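Local coordinates for beta-mannosidase (Trichoderma harzianum, PDB 4CVU), which probably hydrolyses terminal beta-D-mannose residues from the non-reducing ends of beta-mannosides, as a fungal member of glycoside hydrolase family 2, at residues 231-243 against 522-534. Sequence-based numbering, arbitrary orientation.
Sequences TDIDIFRKGQFNN and FNVLAANSHSISY. With MAN (alpha-D-mannopyranose), chain E; NAG (2-acetamido-2-deoxy-beta-D-glucopyranose), chain B; NAG (2-acetamido-2-deoxy-beta-D-glucopyranose), chain C.
Strand 231-237 and the loop 529-533 that follows helix 506-528 run alongside each other, where D234 lies by S529 and the CA atoms of F236 and S531 are 5.4 Å apart; past a type II turn from R237 to Q240, residues 241-243 come back against H530 and S533. D234 makes the strand's side-chain hydrogen bonds to the loop. With CG anti to the backbone N (chi1 -164°), its carboxylate extends to the loop, where OD2 accepts H530 N at 2.6 Å through its syn lone pair and OD1 takes the S531 OG hydroxyl at 2.7 Å. An acid suits this place because two oxygens can serve two neighbouring donors, and N476 ND2 adds a third bond. Replacing this aspartate by alanine takes both oxygens away, and H530 N, S531 OG and N476 ND2 would probably be left without this acceptor. Beside it, the flat F236 ring offers a face to H530 CB, a CH-pi contact 3.9 Å from the centroid, while the two ring planes meet at 46°. The imidazole suits both neighbours, packing on this apolar face and reaching through NE2 to O7 of a glycan N-acetylglucosamine in a weak bond; this end of the contact thus lies against the attached glycan. Strand 227-237 is an outermost strand of its antiparallel sheet, and the loop leads from helix 506-528 to strand 534-535, parallel to strand 481-485; the contact thus probably joins the immunoglobulin-like domain to the catalytic (beta/alpha)8 barrel of this family. N242 suits the returning chain because one amide nitrogen has two hydrogens: ND2 gives them to I532 O and S529 O, both at 2.9 Å and close to the amide plane, while a water bridges OD1 and A526 O. Farther out, F241 CZ meets F522 CZ at 3.9 Å, an apolar touch at the helix.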
loop_
_atom_site.group_PDB
_atom_site.type_symbol
_atom_site.label_atom_id
_atom_site.label_comp_id
_atom_site.label_asym_id
_atom_site.label_seq_id
_atom_site.Cartn_x
_atom_site.Cartn_y
_atom_site.Cartn_z
ATOM N N THR A 231 -8.225 -15.540 -42.229
ATOM C CA THR A 231 -7.893 -15.180 -43.619
ATOM C C THR A 231 -6.391 -14.928 -43.776
ATOM O O THR A 231 -5.828 -14.066 -43.097
ATOM C CB THR A 231 -8.679 -13.928 -44.043
ATOM O OG1 THR A 231 -10.099 -14.201 -44.012
ATOM C CG2 THR A 231 -8.286 -13.485 -45.453
ATOM N N ASP A 232 -5.750 -15.702 -44.652
ATOM C CA ASP A 232 -4.325 -15.554 -44.956
ATOM C C ASP A 232 -4.215 -14.748 -46.238
ATOM O O ASP A 232 -4.662 -15.217 -47.306
ATOM C CB ASP A 232 -3.673 -16.933 -45.095
ATOM C CG ASP A 232 -2.144 -16.862 -45.338
ATOM O OD1 ASP A 232 -1.622 -15.810 -45.806
ATOM O OD2 ASP A 232 -1.470 -17.907 -45.095
ATOM N N ILE A 233 -3.655 -13.540 -46.134
ATOM C CA ILE A 233 -3.289 -12.722 -47.300
ATOM C C ILE A 233 -1.778 -12.724 -47.371
ATOM O O ILE A 233 -1.087 -12.410 -46.345
ATOM C CB ILE A 233 -3.761 -11.268 -47.194
ATOM C CG1 ILE A 233 -5.280 -11.167 -46.905
ATOM C CG2 ILE A 233 -3.423 -10.512 -48.465
ATOM C CD1 ILE A 233 -6.170 -11.767 -47.971
ATOM N N ASP A 234 -1.257 -13.114 -48.524
ATOM C CA ASP A 234 0.191 -13.201 -48.739
ATOM C C ASP A 234 0.499 -12.354 -49.966
ATOM O O ASP A 234 0.115 -12.712 -51.090
ATOM C CB ASP A 234 0.627 -14.651 -48.945
ATOM C CG ASP A 234 2.132 -14.856 -48.784
ATOM O OD1 ASP A 234 2.859 -13.978 -48.224
ATOM O OD2 ASP A 234 2.601 -15.916 -49.214
ATOM N N ILE A 235 1.097 -11.193 -49.729
ATOM C CA ILE A 235 1.529 -10.318 -50.792
ATOM C C ILE A 235 3.040 -10.440 -50.901
ATOM O O ILE A 235 3.773 -10.150 -49.942
ATOM C CB ILE A 235 1.133 -8.874 -50.539
ATOM C CG1 ILE A 235 -0.395 -8.776 -50.441
ATOM C CG2 ILE A 235 1.631 -8.024 -51.677
ATOM C CD1 ILE A 235 -0.898 -7.408 -50.077
ATOM N N PHE A 236 3.491 -10.920 -52.049
ATOM C CA PHE A 236 4.911 -11.174 -52.290
ATOM C C PHE A 236 5.272 -10.815 -53.738
ATOM O O PHE A 236 4.389 -10.546 -54.550
ATOM C CB PHE A 236 5.264 -12.635 -51.994
ATOM C CG PHE A 236 4.401 -13.632 -52.705
ATOM C CD1 PHE A 236 3.110 -13.918 -52.255
ATOM C CD2 PHE A 236 4.873 -14.287 -53.831
ATOM C CE1 PHE A 236 2.325 -14.827 -52.908
ATOM C CE2 PHE A 236 4.083 -15.198 -54.502
ATOM C CZ PHE A 236 2.802 -15.461 -54.044
ATOM N N ARG A 237 6.570 -10.786 -54.032
ATOM C CA ARG A 237 7.034 -10.572 -55.395
ATOM C C ARG A 237 6.962 -11.901 -56.117
ATOM O O ARG A 237 7.214 -12.968 -55.538
ATOM C CB ARG A 237 8.477 -10.042 -55.408
ATOM C CG ARG A 237 8.670 -8.640 -54.817
ATOM C CD ARG A 237 8.299 -7.553 -55.805
ATOM N NE ARG A 237 8.500 -6.203 -55.286
ATOM C CZ ARG A 237 8.402 -5.084 -56.009
ATOM N NH1 ARG A 237 8.119 -5.139 -57.309
ATOM N NH2 ARG A 237 8.597 -3.895 -55.445
ATOM N N LYS A 238 6.637 -11.848 -57.397
ATOM C CA LYS A 238 6.531 -13.068 -58.154
ATOM C C LYS A 238 7.883 -13.808 -58.135
ATOM O O LYS A 238 8.941 -13.209 -58.302
ATOM C CB LYS A 238 6.081 -12.766 -59.577
ATOM C CG LYS A 238 5.572 -13.989 -60.303
ATOM C CD LYS A 238 4.569 -13.640 -61.394
ATOM C CE LYS A 238 4.068 -14.914 -62.072
ATOM N NZ LYS A 238 3.525 -15.878 -61.052
ATOM N N GLY A 239 7.836 -15.110 -57.898
ATOM C CA GLY A 239 9.049 -15.936 -57.789
ATOM C C GLY A 239 9.698 -15.951 -56.397
ATOM O O GLY A 239 10.699 -16.623 -56.197
ATOM N N GLN A 240 9.146 -15.191 -55.454
ATOM C CA GLN A 240 9.757 -15.040 -54.116
ATOM C C GLN A 240 9.615 -16.310 -53.300
ATOM O O GLN A 240 8.547 -16.919 -53.253
ATOM C CB GLN A 240 9.142 -13.847 -53.354
ATOM C CG GLN A 240 9.665 -13.624 -51.924
ATOM C CD GLN A 240 9.138 -12.343 -51.284
ATOM O OE1 GLN A 240 8.342 -11.591 -51.866
ATOM N NE2 GLN A 240 9.617 -12.068 -50.053
ATOM N N PHE A 241 10.677 -16.668 -52.604
ATOM C CA PHE A 241 10.627 -17.718 -51.609
ATOM C C PHE A 241 11.168 -17.272 -50.239
ATOM O O PHE A 241 11.924 -16.324 -50.153
ATOM C CB PHE A 241 11.405 -18.934 -52.098
ATOM C CG PHE A 241 11.353 -20.096 -51.147
ATOM C CD1 PHE A 241 10.183 -20.810 -50.972
ATOM C CD2 PHE A 241 12.445 -20.421 -50.377
ATOM C CE1 PHE A 241 10.135 -21.868 -50.090
ATOM C CE2 PHE A 241 12.392 -21.466 -49.488
ATOM C CZ PHE A 241 11.238 -22.195 -49.353
ATOM N N ASN A 242 10.802 -17.970 -49.188
ATOM C CA ASN A 242 11.261 -17.631 -47.859
ATOM C C ASN A 242 12.774 -17.649 -47.737
ATOM O O ASN A 242 13.420 -18.556 -48.208
ATOM C CB ASN A 242 10.647 -18.600 -46.856
ATOM C CG ASN A 242 9.170 -18.835 -47.104
ATOM O OD1 ASN A 242 8.779 -19.476 -48.066
ATOM N ND2 ASN A 242 8.359 -18.331 -46.237
ATOM N N ASN A 243 13.324 -16.634 -47.088
ATOM C CA ASN A 243 14.741 -16.591 -46.753
ATOM C C ASN A 243 15.688 -16.224 -47.914
ATOM O O ASN A 243 16.881 -16.220 -47.763
ATOM C CB ASN A 243 15.172 -17.902 -46.078
ATOM C CG ASN A 243 14.623 -18.045 -44.662
ATOM O OD1 ASN A 243 15.321 -17.745 -43.722
ATOM N ND2 ASN A 243 13.396 -18.448 -44.515
ATOM N N PHE A 522 8.876 -25.348 -40.380
ATOM C CA PHE A 522 9.235 -24.603 -41.608
ATOM C C PHE A 522 8.313 -24.968 -42.768
ATOM O O PHE A 522 7.955 -24.112 -43.571
ATOM C CB PHE A 522 10.692 -24.820 -42.044
ATOM C CG PHE A 522 11.093 -24.011 -43.264
ATOM C CD1 PHE A 522 10.930 -22.634 -43.277
ATOM C CD2 PHE A 522 11.647 -24.626 -44.387
ATOM C CE1 PHE A 522 11.310 -21.862 -44.369
ATOM C CE2 PHE A 522 12.027 -23.870 -45.493
ATOM C CZ PHE A 522 11.850 -22.485 -45.490
ATOM N N ASN A 523 7.965 -26.255 -42.884
ATOM C CA ASN A 523 6.984 -26.668 -43.904
ATOM C C ASN A 523 5.644 -26.013 -43.712
ATOM O O ASN A 523 5.080 -25.533 -44.654
ATOM C CB ASN A 523 6.824 -28.190 -43.987
ATOM C CG ASN A 523 7.739 -28.773 -45.018
ATOM O OD1 ASN A 523 7.538 -28.524 -46.208
ATOM N ND2 ASN A 523 8.770 -29.507 -44.592
ATOM N N VAL A 524 5.169 -25.941 -42.472
ATOM C CA VAL A 524 3.883 -25.262 -42.190
ATOM C C VAL A 524 3.919 -23.775 -42.564
ATOM O O VAL A 524 2.989 -23.260 -43.202
ATOM C CB VAL A 524 3.453 -25.401 -40.726
ATOM C CG1 VAL A 524 2.250 -24.514 -40.420
ATOM C CG2 VAL A 524 3.101 -26.837 -40.396
ATOM N N LEU A 525 4.982 -23.069 -42.206
ATOM C CA LEU A 525 5.104 -21.648 -42.588
ATOM C C LEU A 525 5.174 -21.463 -44.117
ATOM O O LEU A 525 4.504 -20.577 -44.682
ATOM C CB LEU A 525 6.353 -21.022 -41.989
ATOM C CG LEU A 525 6.681 -19.600 -42.463
ATOM C CD1 LEU A 525 5.522 -18.647 -42.211
ATOM C CD2 LEU A 525 7.919 -19.100 -41.744
ATOM N N ALA A 526 6.054 -22.245 -44.740
ATOM C CA ALA A 526 6.215 -22.207 -46.191
ATOM C C ALA A 526 4.916 -22.547 -46.955
ATOM O O ALA A 526 4.638 -21.955 -48.002
ATOM C CB ALA A 526 7.356 -23.111 -46.652
ATOM N N ALA A 527 4.121 -23.443 -46.405
ATOM C CA ALA A 527 2.821 -23.741 -46.972
ATOM C C ALA A 527 1.890 -22.530 -46.964
ATOM O O ALA A 527 1.012 -22.414 -47.813
ATOM C CB ALA A 527 2.184 -24.882 -46.218
ATOM N N ASN A 528 2.070 -21.629 -45.999
ATOM C CA ASN A 528 1.124 -20.509 -45.780
ATOM C C ASN A 528 1.679 -19.104 -45.983
ATOM O O ASN A 528 0.958 -18.114 -45.790
ATOM C CB ASN A 528 0.501 -20.663 -44.387
ATOM C CG ASN A 528 -0.473 -21.837 -44.330
ATOM O OD1 ASN A 528 -1.609 -21.732 -44.782
ATOM N ND2 ASN A 528 -0.026 -22.949 -43.772
ATOM N N SER A 529 2.935 -19.014 -46.404
ATOM C CA SER A 529 3.591 -17.720 -46.632
ATOM C C SER A 529 4.795 -17.860 -47.557
ATOM O O SER A 529 5.650 -18.717 -47.316
ATOM C CB SER A 529 4.077 -17.123 -45.278
ATOM O OG SER A 529 4.520 -15.789 -45.449
ATOM N N HIS A 530 4.855 -17.027 -48.600
ATOM C CA HIS A 530 6.049 -16.916 -49.474
ATOM C C HIS A 530 6.923 -15.709 -49.063
ATOM O O HIS A 530 8.058 -15.590 -49.516
ATOM C CB HIS A 530 5.661 -16.755 -50.967
ATOM C CG HIS A 530 4.930 -17.929 -51.548
ATOM N ND1 HIS A 530 5.549 -19.127 -51.835
ATOM C CD2 HIS A 530 3.632 -18.080 -51.909
ATOM C CE1 HIS A 530 4.658 -19.971 -52.331
ATOM N NE2 HIS A 530 3.489 -19.359 -52.389
ATOM N N SER A 531 6.372 -14.847 -48.199
ATOM C CA SER A 531 6.928 -13.534 -47.927
ATOM C C SER A 531 7.770 -13.444 -46.626
ATOM O O SER A 531 8.655 -12.593 -46.514
ATOM C CB SER A 531 5.784 -12.511 -47.884
ATOM O OG SER A 531 4.841 -12.821 -46.888
ATOM N N ILE A 532 7.510 -14.330 -45.666
ATOM C CA ILE A 532 8.119 -14.203 -44.338
ATOM C C ILE A 532 9.209 -15.244 -44.109
ATOM O O ILE A 532 8.927 -16.441 -44.133
ATOM C CB ILE A 532 7.079 -14.342 -43.235
ATOM C CG1 ILE A 532 5.984 -13.269 -43.398
ATOM C CG2 ILE A 532 7.761 -14.235 -41.868
ATOM C CD1 ILE A 532 6.479 -11.843 -43.446
ATOM N N SER A 533 10.434 -14.770 -43.856
ATOM C CA SER A 533 11.590 -15.652 -43.618
ATOM C C SER A 533 11.562 -16.300 -42.223
ATOM O O SER A 533 10.807 -15.884 -41.342
ATOM C CB SER A 533 12.895 -14.878 -43.754
ATOM O OG SER A 533 12.997 -14.246 -44.991
ATOM N N TYR A 534 12.424 -17.290 -42.023
ATOM C CA TYR A 534 12.324 -18.152 -40.875
ATOM C C TYR A 534 13.667 -18.501 -40.342
ATOM O O TYR A 534 14.667 -18.571 -41.074
ATOM C CB TYR A 534 11.588 -19.465 -41.222
ATOM C CG TYR A 534 11.371 -20.410 -40.044
ATOM C CD1 TYR A 534 10.408 -20.138 -39.079
ATOM C CD2 TYR A 534 12.115 -21.581 -39.916
ATOM C CE1 TYR A 534 10.207 -20.981 -38.001
ATOM C CE2 TYR A 534 11.912 -22.455 -38.847
ATOM C CZ TYR A 534 10.956 -22.145 -37.886
ATOM O OH TYR A 534 10.748 -22.977 -36.814
HETATM C C1 MAN E . 4.519 -31.869 -48.509
HETATM C C2 MAN E . 5.726 -32.616 -47.966
HETATM C C3 MAN E . 6.843 -31.638 -47.549
HETATM C C4 MAN E . 7.202 -30.797 -48.777
HETATM C C5 MAN E . 5.936 -30.067 -49.235
HETATM C C6 MAN E . 6.147 -29.196 -50.458
HETATM O O2 MAN E . 6.178 -33.444 -49.060
HETATM O O3 MAN E . 8.006 -32.349 -47.113
HETATM O O4 MAN E . 8.322 -29.935 -48.484
HETATM O O5 MAN E . 4.911 -31.006 -49.583
HETATM O O6 MAN E . 4.899 -28.596 -50.836
HETATM C C1 NAG B . -1.878 -19.324 -51.781
HETATM C C2 NAG B . -0.984 -20.231 -52.622
HETATM C C3 NAG B . -1.400 -21.675 -52.431
HETATM C C4 NAG B . -1.345 -22.043 -50.936
HETATM C C5 NAG B . -2.152 -21.022 -50.135
HETATM C C6 NAG B . -2.055 -21.156 -48.618
HETATM C C7 NAG B . -0.080 -19.231 -54.666
HETATM C C8 NAG B . -0.335 -18.849 -56.097
HETATM N N2 NAG B . -1.077 -19.816 -54.018
HETATM O O3 NAG B . -0.515 -22.479 -53.170
HETATM O O4 NAG B . -1.899 -23.327 -50.729
HETATM O O5 NAG B . -1.741 -19.714 -50.436
HETATM O O6 NAG B . -3.006 -20.267 -48.055
HETATM O O7 NAG B . 1.018 -19.000 -54.167
HETATM C C1 NAG C . -1.077 -24.211 -49.960
HETATM C C2 NAG C . -1.900 -25.311 -49.279
HETATM C C3 NAG C . -0.983 -26.200 -48.468
HETATM C C4 NAG C . 0.183 -26.680 -49.299
HETATM C C5 NAG C . 0.863 -25.504 -50.003
HETATM C C6 NAG C . 2.012 -25.957 -50.913
HETATM C C7 NAG C . -4.161 -24.451 -48.920
HETATM C C8 NAG C . -5.163 -23.843 -47.985
HETATM N N2 NAG C . -2.951 -24.750 -48.459
HETATM O O3 NAG C . -1.678 -27.346 -48.043
HETATM O O4 NAG C . 1.181 -27.261 -48.480
HETATM O O5 NAG C . -0.066 -24.771 -50.755
HETATM O O6 NAG C . 1.558 -27.024 -51.748
HETATM O O7 NAG C . -4.511 -24.667 -50.082
HETATM O O HOH W 1 8.716 -10.089 -47.955
HETATM O O HOH W 2 6.566 -20.628 -49.539
#